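Local structure of WZI (Escherichia coli, 2YNK) at residues 7-12 against 59-64; 80-85 against 387-392; 273-278 against 287-292; 295-300 against 339-344. The protein is an outer-membrane beta-barrel lectin that binds carbohydrate and takes part in the assembly of group 1 capsules. One frame throughout, in Å; residues are numbered along the deposited sequence.

Contact 1. Residues 7-12 against 59-64; sequences DNDLRN and NQRLSA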
loop_
_atom_site.group_PDB
_atom_site.type_symbol
_atom_site.label_atom_id
_atom_site.label_comp_id
_atom_site.label_asym_id
_atom_site.label_seq_id
_atom_site.Cartn_x
_atom_site.Cartn_y
_atom_site.Cartn_z
ATOM N N ASP A 7 3.346 5.289 -3.925
ATOM C CA ASP A 7 3.867 5.321 -5.293
ATOM C C ASP A 7 4.690 4.062 -5.460
ATOM O O ASP A 7 5.427 3.682 -4.560
ATOM C CB ASP A 7 4.744 6.542 -5.508
ATOM C CG ASP A 7 5.238 6.663 -6.941
ATOM O OD1 ASP A 7 4.388 6.753 -7.853
ATOM O OD2 ASP A 7 6.474 6.685 -7.157
ATOM N N ASN A 8 4.562 3.398 -6.592
ATOM C CA ASN A 8 5.166 2.076 -6.743
ATOM C C ASN A 8 6.624 2.186 -7.196
ATOM O O ASN A 8 7.480 1.451 -6.715
ATOM C CB ASN A 8 4.353 1.228 -7.717
ATOM C CG ASN A 8 4.867 -0.184 -7.835
ATOM O OD1 ASN A 8 5.058 -0.874 -6.840
ATOM N ND2 ASN A 8 5.081 -0.632 -9.060
ATOM N N ASP A 9 6.885 3.108 -8.125
ATOM C CA ASP A 9 8.240 3.389 -8.585
ATOM C C ASP A 9 9.139 3.859 -7.445
ATOM O O ASP A 9 10.260 3.363 -7.302
ATOM C CB ASP A 9 8.233 4.418 -9.721
ATOM C CG ASP A 9 7.896 3.800 -11.072
ATOM O OD1 ASP A 9 7.747 2.560 -11.138
ATOM O OD2 ASP A 9 7.783 4.549 -12.074
ATOM N N LEU A 10 8.636 4.787 -6.631
ATOM C CA LEU A 10 9.392 5.303 -5.481
ATOM C C LEU A 10 9.738 4.196 -4.488
ATOM O O LEU A 10 10.895 4.064 -4.062
ATOM C CB LEU A 10 8.603 6.398 -4.747
ATOM C CG LEU A 10 9.378 7.144 -3.652
ATOM C CD1 LEU A 10 10.519 7.936 -4.285
ATOM C CD2 LEU A 10 8.477 8.064 -2.837
ATOM N N ARG A 11 8.718 3.422 -4.122
ATOM C CA ARG A 11 8.856 2.373 -3.124
ATOM C C ARG A 11 9.906 1.360 -3.523
ATOM O O ARG A 11 10.697 0.951 -2.693
ATOM C CB ARG A 11 7.519 1.642 -2.876
ATOM C CG ARG A 11 7.707 0.398 -2.022
ATOM C CD ARG A 11 6.455 -0.152 -1.374
ATOM N NE ARG A 11 6.854 -1.266 -0.517
ATOM C CZ ARG A 11 6.119 -2.332 -0.218
ATOM N NH1 ARG A 11 4.884 -2.468 -0.680
ATOM N NH2 ARG A 11 6.635 -3.280 0.559
ATOM N N ASN A 12 9.893 0.929 -4.778
ATOM C CA ASN A 12 10.835 -0.091 -5.231
ATOM C C ASN A 12 12.286 0.457 -5.234
ATOM O O ASN A 12 13.228 -0.245 -4.862
ATOM C CB ASN A 12 10.437 -0.624 -6.613
ATOM C CG ASN A 12 9.072 -1.315 -6.612
ATOM O OD1 ASN A 12 8.166 -0.913 -7.341
ATOM N ND2 ASN A 12 8.920 -2.351 -5.791
ATOM N N ASN A 59 14.852 11.958 -5.405
ATOM C CA ASN A 59 14.374 13.351 -5.436
ATOM C C ASN A 59 13.699 13.723 -6.760
ATOM O O ASN A 59 12.764 14.529 -6.785
ATOM C CB ASN A 59 15.519 14.331 -5.125
ATOM C CG ASN A 59 15.764 14.485 -3.632
ATOM O OD1 ASN A 59 14.846 14.325 -2.817
ATOM N ND2 ASN A 59 17.002 14.809 -3.265
ATOM N N GLN A 60 14.173 13.138 -7.855
ATOM C CA GLN A 60 13.550 13.356 -9.144
ATOM C C GLN A 60 12.083 12.917 -9.082
ATOM O O GLN A 60 11.195 13.613 -9.594
ATOM C CB GLN A 60 14.281 12.590 -10.242
ATOM C CG GLN A 60 13.760 12.919 -11.636
ATOM C CD GLN A 60 14.337 12.048 -12.738
ATOM O OE1 GLN A 60 15.130 11.139 -12.491
ATOM N NE2 GLN A 60 13.925 12.325 -13.974
ATOM N N ARG A 61 11.834 11.770 -8.446
ATOM C CA ARG A 61 10.489 11.238 -8.353
ATOM C C ARG A 61 9.614 12.126 -7.472
ATOM O O ARG A 61 8.520 12.507 -7.884
ATOM C CB ARG A 61 10.506 9.792 -7.840
ATOM C CG ARG A 61 9.164 9.068 -7.900
ATOM C CD ARG A 61 8.596 8.984 -9.311
ATOM N NE ARG A 61 7.266 8.364 -9.320
ATOM C CZ ARG A 61 6.400 8.415 -10.331
ATOM N NH1 ARG A 61 6.684 9.049 -11.458
ATOM N NH2 ARG A 61 5.225 7.818 -10.213
ATOM N N LEU A 62 10.101 12.475 -6.280
ATOM C CA LEU A 62 9.352 13.348 -5.368
ATOM C C LEU A 62 9.040 14.707 -6.006
ATOM O O LEU A 62 8.037 15.327 -5.671
ATOM C CB LEU A 62 10.113 13.557 -4.062
ATOM C CG LEU A 62 10.420 12.330 -3.194
ATOM C CD1 LEU A 62 11.526 12.636 -2.187
ATOM C CD2 LEU A 62 9.167 11.849 -2.489
ATOM N N SER A 63 9.901 15.170 -6.913
ATOM C CA SER A 63 9.610 16.368 -7.713
ATOM C C SER A 63 8.477 16.110 -8.681
ATOM O O SER A 63 7.633 16.968 -8.884
ATOM C CB SER A 63 10.830 16.819 -8.509
ATOM O OG SER A 63 11.752 17.472 -7.668
ATOM N N ALA A 64 8.484 14.937 -9.302
ATOM C CA ALA A 64 7.408 14.537 -10.206
ATOM C C ALA A 64 6.078 14.443 -9.445
ATOM O O ALA A 64 5.102 15.095 -9.792
ATOM C CB ALA A 64 7.743 13.204 -10.861
#

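Contact 2. Residues 80-85 against 387-392; sequences PGTPQG and RLVYAK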
loop_
_atom_site.group_PDB
_atom_site.type_symbol
_atom_site.label_atom_id
_atom_site.label_comp_id
_atom_site.label_asym_id
_atom_site.label_seq_id
_atom_site.Cartn_x
_atom_site.Cartn_y
_atom_site.Cartn_z
ATOM N N PRO A 80 -7.942 -6.205 -14.677
ATOM C CA PRO A 80 -7.096 -7.389 -14.561
ATOM C C PRO A 80 -7.815 -8.544 -13.861
ATOM O O PRO A 80 -8.692 -8.323 -13.033
ATOM C CB PRO A 80 -5.917 -6.901 -13.717
ATOM C CG PRO A 80 -5.841 -5.445 -13.977
ATOM C CD PRO A 80 -7.251 -4.986 -14.220
ATOM N N GLY A 81 -7.443 -9.766 -14.209
ATOM C CA GLY A 81 -8.061 -10.950 -13.644
ATOM C C GLY A 81 -7.486 -11.260 -12.283
ATOM O O GLY A 81 -8.216 -11.664 -11.386
ATOM N N THR A 82 -6.176 -11.078 -12.128
ATOM C CA THR A 82 -5.524 -11.269 -10.843
ATOM C C THR A 82 -5.597 -9.968 -10.048
ATOM O O THR A 82 -5.733 -8.887 -10.631
ATOM C CB THR A 82 -4.046 -11.679 -11.017
ATOM O OG1 THR A 82 -3.280 -10.571 -11.516
ATOM C CG2 THR A 82 -3.932 -12.862 -11.971
ATOM N N PRO A 83 -5.511 -10.060 -8.711
ATOM C CA PRO A 83 -5.413 -8.865 -7.876
ATOM C C PRO A 83 -4.071 -8.156 -8.078
ATOM O O PRO A 83 -3.119 -8.790 -8.522
ATOM C CB PRO A 83 -5.508 -9.427 -6.459
ATOM C CG PRO A 83 -4.988 -10.819 -6.576
ATOM C CD PRO A 83 -5.489 -11.290 -7.902
ATOM N N GLN A 84 -4.011 -6.866 -7.756
ATOM C CA GLN A 84 -2.833 -6.039 -8.036
ATOM C C GLN A 84 -2.161 -5.563 -6.767
ATOM O O GLN A 84 -2.775 -5.457 -5.712
ATOM C CB GLN A 84 -3.210 -4.813 -8.866
ATOM C CG GLN A 84 -3.895 -5.131 -10.173
ATOM C CD GLN A 84 -3.029 -5.952 -11.083
ATOM O OE1 GLN A 84 -2.111 -5.427 -11.717
ATOM N NE2 GLN A 84 -3.314 -7.253 -11.161
ATOM N N GLY A 85 -0.886 -5.230 -6.889
ATOM C CA GLY A 85 -0.079 -4.913 -5.728
ATOM C C GLY A 85 -0.133 -3.481 -5.251
ATOM O O GLY A 85 -0.948 -2.666 -5.673
ATOM N N ARG A 387 5.453 -10.728 -13.994
ATOM C CA ARG A 387 4.765 -11.149 -12.792
ATOM C C ARG A 387 3.940 -12.391 -13.025
ATOM O O ARG A 387 3.084 -12.400 -13.893
ATOM C CB ARG A 387 3.870 -10.021 -12.317
ATOM C CG ARG A 387 3.097 -10.365 -11.070
ATOM C CD ARG A 387 2.618 -9.124 -10.347
ATOM N NE ARG A 387 1.579 -9.488 -9.378
ATOM C CZ ARG A 387 0.273 -9.559 -9.640
ATOM N NH1 ARG A 387 -0.210 -9.283 -10.846
ATOM N NH2 ARG A 387 -0.558 -9.905 -8.674
ATOM N N LEU A 388 4.217 -13.440 -12.259
ATOM C CA LEU A 388 3.405 -14.655 -12.271
ATOM C C LEU A 388 2.619 -14.734 -10.969
ATOM O O LEU A 388 3.090 -14.283 -9.922
ATOM C CB LEU A 388 4.278 -15.901 -12.417
ATOM C CG LEU A 388 5.026 -16.074 -13.740
ATOM C CD1 LEU A 388 6.090 -17.158 -13.619
ATOM C CD2 LEU A 388 4.064 -16.397 -14.873
ATOM N N VAL A 389 1.426 -15.313 -11.036
ATOM C CA VAL A 389 0.580 -15.430 -9.861
ATOM C C VAL A 389 -0.380 -16.620 -9.956
ATOM O O VAL A 389 -0.936 -16.899 -11.009
ATOM C CB VAL A 389 -0.191 -14.113 -9.621
ATOM C CG1 VAL A 389 -0.608 -13.491 -10.937
ATOM C CG2 VAL A 389 -1.404 -14.338 -8.736
ATOM N N TYR A 390 -0.526 -17.324 -8.839
ATOM C CA TYR A 390 -1.512 -18.380 -8.658
ATOM C C TYR A 390 -2.379 -17.960 -7.483
ATOM O O TYR A 390 -1.846 -17.588 -6.438
ATOM C CB TYR A 390 -0.835 -19.720 -8.350
ATOM C CG TYR A 390 -1.784 -20.807 -7.872
ATOM C CD1 TYR A 390 -2.238 -20.839 -6.548
ATOM C CD2 TYR A 390 -2.236 -21.794 -8.739
ATOM C CE1 TYR A 390 -3.112 -21.818 -6.110
ATOM C CE2 TYR A 390 -3.109 -22.781 -8.308
ATOM C CZ TYR A 390 -3.541 -22.788 -6.993
ATOM O OH TYR A 390 -4.406 -23.768 -6.558
ATOM N N ALA A 391 -3.707 -18.045 -7.643
ATOM C CA ALA A 391 -4.637 -17.547 -6.625
ATOM C C ALA A 391 -5.991 -18.272 -6.605
ATOM O O ALA A 391 -6.742 -18.224 -7.577
ATOM C CB ALA A 391 -4.844 -16.051 -6.817
ATOM N N LYS A 392 -6.290 -18.943 -5.497
ATOM C CA LYS A 392 -7.637 -19.446 -5.233
ATOM C C LYS A 392 -8.362 -18.367 -4.454
ATOM O O LYS A 392 -7.888 -17.957 -3.399
ATOM C CB LYS A 392 -7.607 -20.721 -4.393
ATOM C CG LYS A 392 -7.002 -21.924 -5.090
ATOM C CD LYS A 392 -7.193 -23.203 -4.275
ATOM C CE LYS A 392 -8.549 -23.873 -4.514
ATOM N NZ LYS A 392 -9.712 -23.137 -3.942
#

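Contact 3. Residues 273-278 against 287-292; sequences FDFKFK and VSFYGQ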
loop_
_atom_site.group_PDB
_atom_site.type_symbol
_atom_site.label_atom_id
_atom_site.label_comp_id
_atom_site.label_asym_id
_atom_site.label_seq_id
_atom_site.Cartn_x
_atom_site.Cartn_y
_atom_site.Cartn_z
ATOM N N PHE A 273 0.808 -8.487 13.809
ATOM C CA PHE A 273 2.204 -8.071 13.764
ATOM C C PHE A 273 2.799 -8.325 12.393
ATOM O O PHE A 273 2.311 -9.166 11.631
ATOM C CB PHE A 273 3.030 -8.827 14.805
ATOM C CG PHE A 273 2.432 -8.819 16.179
ATOM C CD1 PHE A 273 2.400 -7.655 16.927
ATOM C CD2 PHE A 273 1.907 -9.976 16.729
ATOM C CE1 PHE A 273 1.856 -7.639 18.203
ATOM C CE2 PHE A 273 1.351 -9.970 17.998
ATOM C CZ PHE A 273 1.325 -8.798 18.738
ATOM N N ASP A 274 3.861 -7.588 12.093
ATOM C CA ASP A 274 4.652 -7.813 10.888
ATOM C C ASP A 274 6.134 -7.680 11.208
ATOM O O ASP A 274 6.505 -7.116 12.236
ATOM C CB ASP A 274 4.249 -6.856 9.756
ATOM C CG ASP A 274 3.698 -5.522 10.261
ATOM O OD1 ASP A 274 2.555 -5.484 10.794
ATOM O OD2 ASP A 274 4.399 -4.501 10.105
ATOM N N PHE A 275 6.975 -8.228 10.338
ATOM C CA PHE A 275 8.424 -8.066 10.463
ATOM C C PHE A 275 9.076 -8.030 9.085
ATOM O O PHE A 275 8.507 -8.517 8.103
ATOM C CB PHE A 275 9.038 -9.206 11.294
ATOM C CG PHE A 275 9.263 -10.466 10.506
ATOM C CD1 PHE A 275 10.449 -10.658 9.800
ATOM C CD2 PHE A 275 8.275 -11.442 10.437
ATOM C CE1 PHE A 275 10.644 -11.806 9.052
ATOM C CE2 PHE A 275 8.467 -12.595 9.693
ATOM C CZ PHE A 275 9.651 -12.778 9.000
ATOM N N LYS A 276 10.266 -7.442 9.027
ATOM C CA LYS A 276 11.142 -7.551 7.866
ATOM C C LYS A 276 12.585 -7.727 8.375
ATOM O O LYS A 276 13.036 -6.971 9.243
ATOM C CB LYS A 276 11.015 -6.320 6.946
ATOM C CG LYS A 276 11.839 -6.433 5.665
ATOM C CD LYS A 276 11.756 -5.225 4.741
ATOM C CE LYS A 276 12.794 -5.327 3.618
ATOM N NZ LYS A 276 12.551 -4.454 2.425
ATOM N N PHE A 277 13.290 -8.725 7.838
ATOM C CA PHE A 277 14.651 -9.043 8.264
ATOM C C PHE A 277 15.646 -8.910 7.114
ATOM O O PHE A 277 15.631 -9.709 6.187
ATOM C CB PHE A 277 14.708 -10.461 8.832
ATOM C CG PHE A 277 16.031 -10.805 9.460
ATOM C CD1 PHE A 277 16.320 -10.413 10.761
ATOM C CD2 PHE A 277 16.988 -11.519 8.756
ATOM C CE1 PHE A 277 17.539 -10.728 11.344
ATOM C CE2 PHE A 277 18.205 -11.836 9.335
ATOM C CZ PHE A 277 18.480 -11.442 10.630
ATOM N N LYS A 278 16.514 -7.903 7.186
ATOM C CA LYS A 278 17.518 -7.655 6.141
ATOM C C LYS A 278 18.735 -8.537 6.371
ATOM O O LYS A 278 19.175 -8.696 7.506
ATOM C CB LYS A 278 17.947 -6.183 6.137
ATOM C CG LYS A 278 16.842 -5.209 5.747
ATOM C CD LYS A 278 17.140 -3.776 6.181
ATOM C CE LYS A 278 15.895 -3.097 6.747
ATOM N NZ LYS A 278 15.350 -3.767 7.973
ATOM N N VAL A 287 19.241 -9.114 0.202
ATOM C CA VAL A 287 18.086 -9.977 0.232
ATOM C C VAL A 287 17.427 -9.760 1.581
ATOM O O VAL A 287 18.116 -9.525 2.576
ATOM C CB VAL A 287 18.503 -11.456 0.098
ATOM C CG1 VAL A 287 17.312 -12.382 0.308
ATOM C CG2 VAL A 287 19.145 -11.706 -1.256
ATOM N N SER A 288 16.101 -9.806 1.615
ATOM C CA SER A 288 15.376 -9.728 2.871
ATOM C C SER A 288 14.240 -10.711 2.850
ATOM O O SER A 288 13.824 -11.167 1.792
ATOM C CB SER A 288 14.811 -8.331 3.094
ATOM O OG SER A 288 15.799 -7.338 2.921
ATOM N N PHE A 289 13.740 -11.043 4.027
ATOM C CA PHE A 289 12.493 -11.765 4.105
ATOM C C PHE A 289 11.583 -11.100 5.127
ATOM O O PHE A 289 12.054 -10.480 6.089
ATOM C CB PHE A 289 12.705 -13.264 4.360
ATOM C CG PHE A 289 13.317 -13.601 5.692
ATOM C CD1 PHE A 289 14.699 -13.610 5.859
ATOM C CD2 PHE A 289 12.516 -13.971 6.767
ATOM C CE1 PHE A 289 15.269 -13.949 7.085
ATOM C CE2 PHE A 289 13.077 -14.318 7.994
ATOM C CZ PHE A 289 14.456 -14.305 8.157
ATOM N N TYR A 290 10.279 -11.203 4.872
ATOM C CA TYR A 290 9.276 -10.512 5.658
ATOM C C TYR A 290 8.029 -11.369 5.879
ATOM O O TYR A 290 7.782 -12.334 5.158
ATOM C CB TYR A 290 8.900 -9.204 4.968
ATOM C CG TYR A 290 8.492 -9.360 3.514
ATOM C CD1 TYR A 290 7.186 -9.725 3.173
ATOM C CD2 TYR A 290 9.403 -9.138 2.483
ATOM C CE1 TYR A 290 6.808 -9.876 1.854
ATOM C CE2 TYR A 290 9.029 -9.283 1.155
ATOM C CZ TYR A 290 7.723 -9.650 0.847
ATOM O OH TYR A 290 7.325 -9.798 -0.463
ATOM N N GLY A 291 7.246 -10.991 6.886
ATOM C CA GLY A 291 6.014 -11.698 7.242
ATOM C C GLY A 291 5.011 -10.815 7.968
ATOM O O GLY A 291 5.377 -9.812 8.583
ATOM N N GLN A 292 3.739 -11.189 7.888
ATOM C CA GLN A 292 2.673 -10.441 8.543
ATOM C C GLN A 292 1.588 -11.401 8.997
ATOM O O GLN A 292 1.199 -12.305 8.249
ATOM C CB GLN A 292 2.092 -9.397 7.583
ATOM C CG GLN A 292 0.963 -8.554 8.167
ATOM C CD GLN A 292 0.524 -7.435 7.238
ATOM O OE1 GLN A 292 0.140 -7.680 6.093
ATOM N NE2 GLN A 292 0.580 -6.198 7.730
#

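Contact 4. Residues 295-300 against 339-344; sequences GEDESG and TNYSYT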
loop_
_atom_site.group_PDB
_atom_site.type_symbol
_atom_site.label_atom_id
_atom_site.label_comp_id
_atom_site.label_asym_id
_atom_site.label_seq_id
_atom_site.Cartn_x
_atom_site.Cartn_y
_atom_site.Cartn_z
ATOM N N GLY A 295 -4.959 -11.082 12.816
ATOM C CA GLY A 295 -6.023 -11.949 13.325
ATOM C C GLY A 295 -7.344 -11.218 13.469
ATOM O O GLY A 295 -7.370 -9.996 13.610
ATOM N N GLU A 296 -8.442 -11.968 13.439
ATOM C CA GLU A 296 -9.772 -11.380 13.546
ATOM C C GLU A 296 -10.257 -11.225 14.990
ATOM O O GLU A 296 -11.054 -10.333 15.278
ATOM C CB GLU A 296 -10.773 -12.185 12.722
ATOM C CG GLU A 296 -10.768 -11.813 11.245
ATOM C CD GLU A 296 -11.512 -10.524 10.937
ATOM O OE1 GLU A 296 -11.918 -9.796 11.876
ATOM O OE2 GLU A 296 -11.689 -10.238 9.736
ATOM N N ASP A 297 -9.770 -12.086 15.882
ATOM C CA ASP A 297 -10.039 -11.992 17.322
ATOM C C ASP A 297 -8.728 -11.721 18.071
ATOM O O ASP A 297 -7.646 -12.020 17.554
ATOM C CB ASP A 297 -10.653 -13.302 17.836
ATOM C CG ASP A 297 -11.808 -13.795 16.973
ATOM O OD1 ASP A 297 -12.620 -12.965 16.527
ATOM O OD2 ASP A 297 -11.908 -15.020 16.751
ATOM N N GLU A 298 -8.816 -11.163 19.282
ATOM C CA GLU A 298 -7.605 -10.845 20.053
ATOM C C GLU A 298 -7.558 -11.505 21.439
ATOM O O GLU A 298 -8.361 -11.198 22.320
ATOM C CB GLU A 298 -7.407 -9.329 20.176
ATOM C CG GLU A 298 -6.063 -8.960 20.798
ATOM C CD GLU A 298 -5.452 -7.678 20.251
ATOM O OE1 GLU A 298 -6.195 -6.696 20.015
ATOM O OE2 GLU A 298 -4.213 -7.658 20.063
ATOM N N SER A 299 -6.593 -12.412 21.603
ATOM C CA SER A 299 -6.280 -13.043 22.887
ATOM C C SER A 299 -5.362 -12.140 23.716
ATOM O O SER A 299 -4.176 -12.440 23.897
ATOM C CB SER A 299 -5.609 -14.405 22.655
ATOM O OG SER A 299 -5.110 -14.956 23.865
ATOM N N GLY A 300 -5.916 -11.034 24.209
ATOM C CA GLY A 300 -5.172 -10.082 25.033
ATOM C C GLY A 300 -3.986 -9.472 24.314
ATOM O O GLY A 300 -4.085 -8.384 23.741
ATOM N N THR A 339 -13.104 -21.322 6.614
ATOM C CA THR A 339 -13.550 -20.252 5.719
ATOM C C THR A 339 -14.801 -19.570 6.254
ATOM O O THR A 339 -15.350 -19.958 7.284
ATOM C CB THR A 339 -13.832 -20.763 4.288
ATOM O OG1 THR A 339 -15.147 -21.324 4.222
ATOM C CG2 THR A 339 -12.812 -21.811 3.866
ATOM N N ASN A 340 -15.230 -18.540 5.537
ATOM C CA ASN A 340 -16.445 -17.786 5.843
ATOM C C ASN A 340 -16.384 -16.984 7.147
ATOM O O ASN A 340 -17.418 -16.672 7.736
ATOM C CB ASN A 340 -17.681 -18.713 5.816
ATOM C CG ASN A 340 -18.833 -18.141 5.002
ATOM O OD1 ASN A 340 -18.641 -17.308 4.113
ATOM N ND2 ASN A 340 -20.040 -18.610 5.291
ATOM N N TYR A 341 -15.175 -16.632 7.578
ATOM C CA TYR A 341 -14.978 -15.791 8.770
ATOM C C TYR A 341 -14.005 -14.620 8.549
ATOM O O TYR A 341 -14.125 -13.584 9.201
ATOM C CB TYR A 341 -14.505 -16.649 9.942
ATOM C CG TYR A 341 -14.513 -15.942 11.280
ATOM C CD1 TYR A 341 -15.710 -15.637 11.920
ATOM C CD2 TYR A 341 -13.317 -15.582 11.910
ATOM C CE1 TYR A 341 -15.723 -14.992 13.143
ATOM C CE2 TYR A 341 -13.319 -14.941 13.140
ATOM C CZ TYR A 341 -14.526 -14.652 13.752
ATOM O OH TYR A 341 -14.532 -14.016 14.972
ATOM N N SER A 342 -13.043 -14.768 7.643
ATOM C CA SER A 342 -12.106 -13.671 7.378
ATOM C C SER A 342 -12.817 -12.518 6.676
ATOM O O SER A 342 -13.564 -12.722 5.719
ATOM C CB SER A 342 -10.902 -14.144 6.567
ATOM O OG SER A 342 -9.998 -14.856 7.390
ATOM N N TYR A 343 -12.592 -11.309 7.182
ATOM C CA TYR A 343 -13.193 -10.097 6.635
ATOM C C TYR A 343 -14.734 -10.114 6.662
ATOM O O TYR A 343 -15.390 -9.373 5.941
ATOM C CB TYR A 343 -12.653 -9.827 5.224
ATOM C CG TYR A 343 -11.143 -9.659 5.118
ATOM C CD1 TYR A 343 -10.378 -9.187 6.186
ATOM C CD2 TYR A 343 -10.488 -9.933 3.924
ATOM C CE1 TYR A 343 -9.009 -9.015 6.062
ATOM C CE2 TYR A 343 -9.120 -9.764 3.792
ATOM C CZ TYR A 343 -8.383 -9.304 4.861
ATOM O OH TYR A 343 -7.019 -9.129 4.725
ATOM N N THR A 344 -15.274 -10.938 7.550
ATOM C CA THR A 344 -16.706 -11.078 7.804
ATOM C C THR A 344 -16.998 -10.403 9.124
ATOM O O THR A 344 -16.113 -10.307 9.973
ATOM C CB THR A 344 -17.056 -12.572 7.955
ATOM O OG1 THR A 344 -17.179 -13.153 6.657
ATOM C CG2 THR A 344 -18.327 -12.797 8.756
#

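Contact 1. Residues 7-12 against 59-64
Leu10 and Arg61, whose CA atoms lie 6.7 Å apart, mark the place where the first turn of helix 8-19 runs nearly antiparallel to helix 49-65, the axes of the two short segments passing 10.2 Å from each other at 159°. The principal bond across this gap is a salt bridge. Arg61 presents one edge of its guanidinium to the carboxylate of Asp7 and holds it side-on: NH2 donates to Asp7 OD1 at 2.7 Å, and NE donates to Asp7 OD2 at 2.9 Å. Both bonds are nearly straight and lie close to the guanidinium plane, while the carboxylate is turned 30° from that plane. The bend of the arginine chain at CB-CG (chi2 59°) brings this edge round to the acid. Asp7 OD2 also accepts from Leu10 N at 2.9 Å, a donor arriving on the face of the carboxylate opposite to Arg61 NE, which leaves the acid little freedom to rotate. Beside the charged pair, Leu10 CD1 rests on the aliphatic stem at Arg61 CB, and Leu10 CD2 meets Leu62 CD2 at 3.9 Å, the two leucines crossing at about a right angle. Asp9 CB covers part of one guanidinium face. Outside the segments, Arg61 NH1 makes a second salt bridge with Glu451 of barrel strand 444-454, and Val4 touches both leucines. Asp7 is thus a helix N-cap whose OD2 both closes the first turn of helix 8-19 and takes Arg61 NE, while OD1 takes NH2, tying that helix end to helix 49-65.

Contact 2. Residues 80-85 against 387-392
The carbonyl oxygen of Pro83 receives the shortest bond of this contact, from Arg387 NH2 at 2.8 Å. The bond is bent (135° at the hydrogen), and the oxygen stands somewhat out of the guanidinium plane, although it still lies near the edge of the group. The stem of Arg387 is extended from CG to NE and rises off its strand; the turn about CD-NE (chi4 -88°) then directs an edge of the guanidinium toward the 80-85 loop. At the same edge NH1 makes a weak bond to Thr82 OG1, 3.4 Å long. Next to this polar patch the contact becomes apolar: Thr82 CG2 and Val389 CG1 meet tip to tip at 3.5 Å, and the same CG1 methyl lies over one face of the guanidinium, 4.0 Å above its plane and towards the rim. Within the loop, the bent side chain of Gln84 folds back so that NE2 donates to Thr82 O at 3.0 Å, approaching from above the carbonyl plane. The strongest polar partner of the arginine lies elsewhere, for its NE forms a salt bridge with Glu157. Strand 383-393 is flanked in the barrel wall by strands 368-377 and 408-422. The loop after strand 69-76 packs on it and also spans its neighbours: Pro83 touches Leu369 of strand 368-377, Gln84 OE1 bonds to Gln414 NE2 of strand 408-422, and Thr82 reaches Thr434 of strand 425-435.

Contact 3. Residues 273-278 against 287-292
Phe275 faces Gly291 and Phe277 faces Phe289 in two hydrogen-bonded pairs of an antiparallel beta-barrel wall, where strands 268-278 and 287-295 are neighbours both in sequence and in the sheet. Four backbone bonds close these pairs, the shortest from Phe277 N to Phe289 O at 2.8 Å, and the strand segments run 4.6 Å apart. Across the face bearing Asp274, Lys276, Ser288, Tyr290 and Gln292, the side chains pack more loosely on one another and look mainly to outside partners: Asp274 to Arg217, Lys276 to Glu313 and Asp19, Ser288 to Asp19, Tyr290 to Glu328, and Gln292 to Leu160 N and Trp152 O. The closest side-chain packing is on the other, surface-facing side, where the aromatic cluster of Phe275, Phe277 and Phe289 probably looks towards lipid, as does Phe273, near a bound hexane. One face of the Phe275 ring lies over the backbone at Tyr290 and Gly291, with Gly291 N 3.5 Å from its plane. Phe275 CE1 then meets Phe289 CE2 at 3.7 Å, the two rings meeting obliquely. Phe289 also runs alongside Phe277, and Phe277 CB lies over the Phe289 ring face, 4.1 Å from the centroid, in a CH-pi contact.

Contact 4. Residues 295-300 against 339-344
Two successive bends in Glu296, with CG opposite its own carbonyl carbon (chi1 -83°) and the chain folded again at CB-CG (chi2 -78°), carry its carboxylate to the backbone N of Tyr343. OE2 accepts that N-H at 2.9 Å, met on the anti side of the carboxylate and moderately bent at 144°. The amide belongs to the third residue of a type II beta turn from Tyr341 to Thr344, so the acid holds the turn at its central peptide, that between Ser342 and Tyr343. Asp297, next along the chain, binds the side chain of Tyr341, the first residue of the turn. Asp297 OD1 accepts from Tyr341 OH at 2.7 Å through its syn lone pair, and the oxygen lies at the ring edge near its plane. Glu296 CB touches the same ring at CE2, 3.8 Å away, so that both acids bear on Tyr341. Beyond the segments, Tyr343 OH bonds to Leu160 O and Asp361 N, while Arg338 makes a cation-pi contact with Tyr341. Glu296 and Asp297 both stand opposite Ser304, forming a classic beta bulge at the corner where the chain leaves barrel strand 287-295. From there the short strand 298-299 pairs with 302-304. Glu296 packs on Leu270 of strand 268-278, and the 339-344 turn, in the loop after strand 322-331, lies against Met307 of strand 306-317 through Ser342 and Tyr343.

Overall arrangement
A residue from a segment of each contact bonds to the chain between residues 152 and 160: Arg11 of segment 7-12 to Gly155, Arg387 of contact 2 to Glu157, Gln292 of contact 3 to Leu160 and Trp152, and Tyr343 of contact 4 to Leu160. Contact 1, among the N-terminal helices, comes within about 6 Å of both contact 2 and contact 3 between nearest atoms, whereas its centre is about 35 Å from that of contact 4, across the middle of the chain. Contacts 3 and 4 are both nested inside the loop closed by contact 2 and adjoin along the sequence. Bound hexane lies about 6 Å from the Phe273 side chain and about 8 Å from that of Val389.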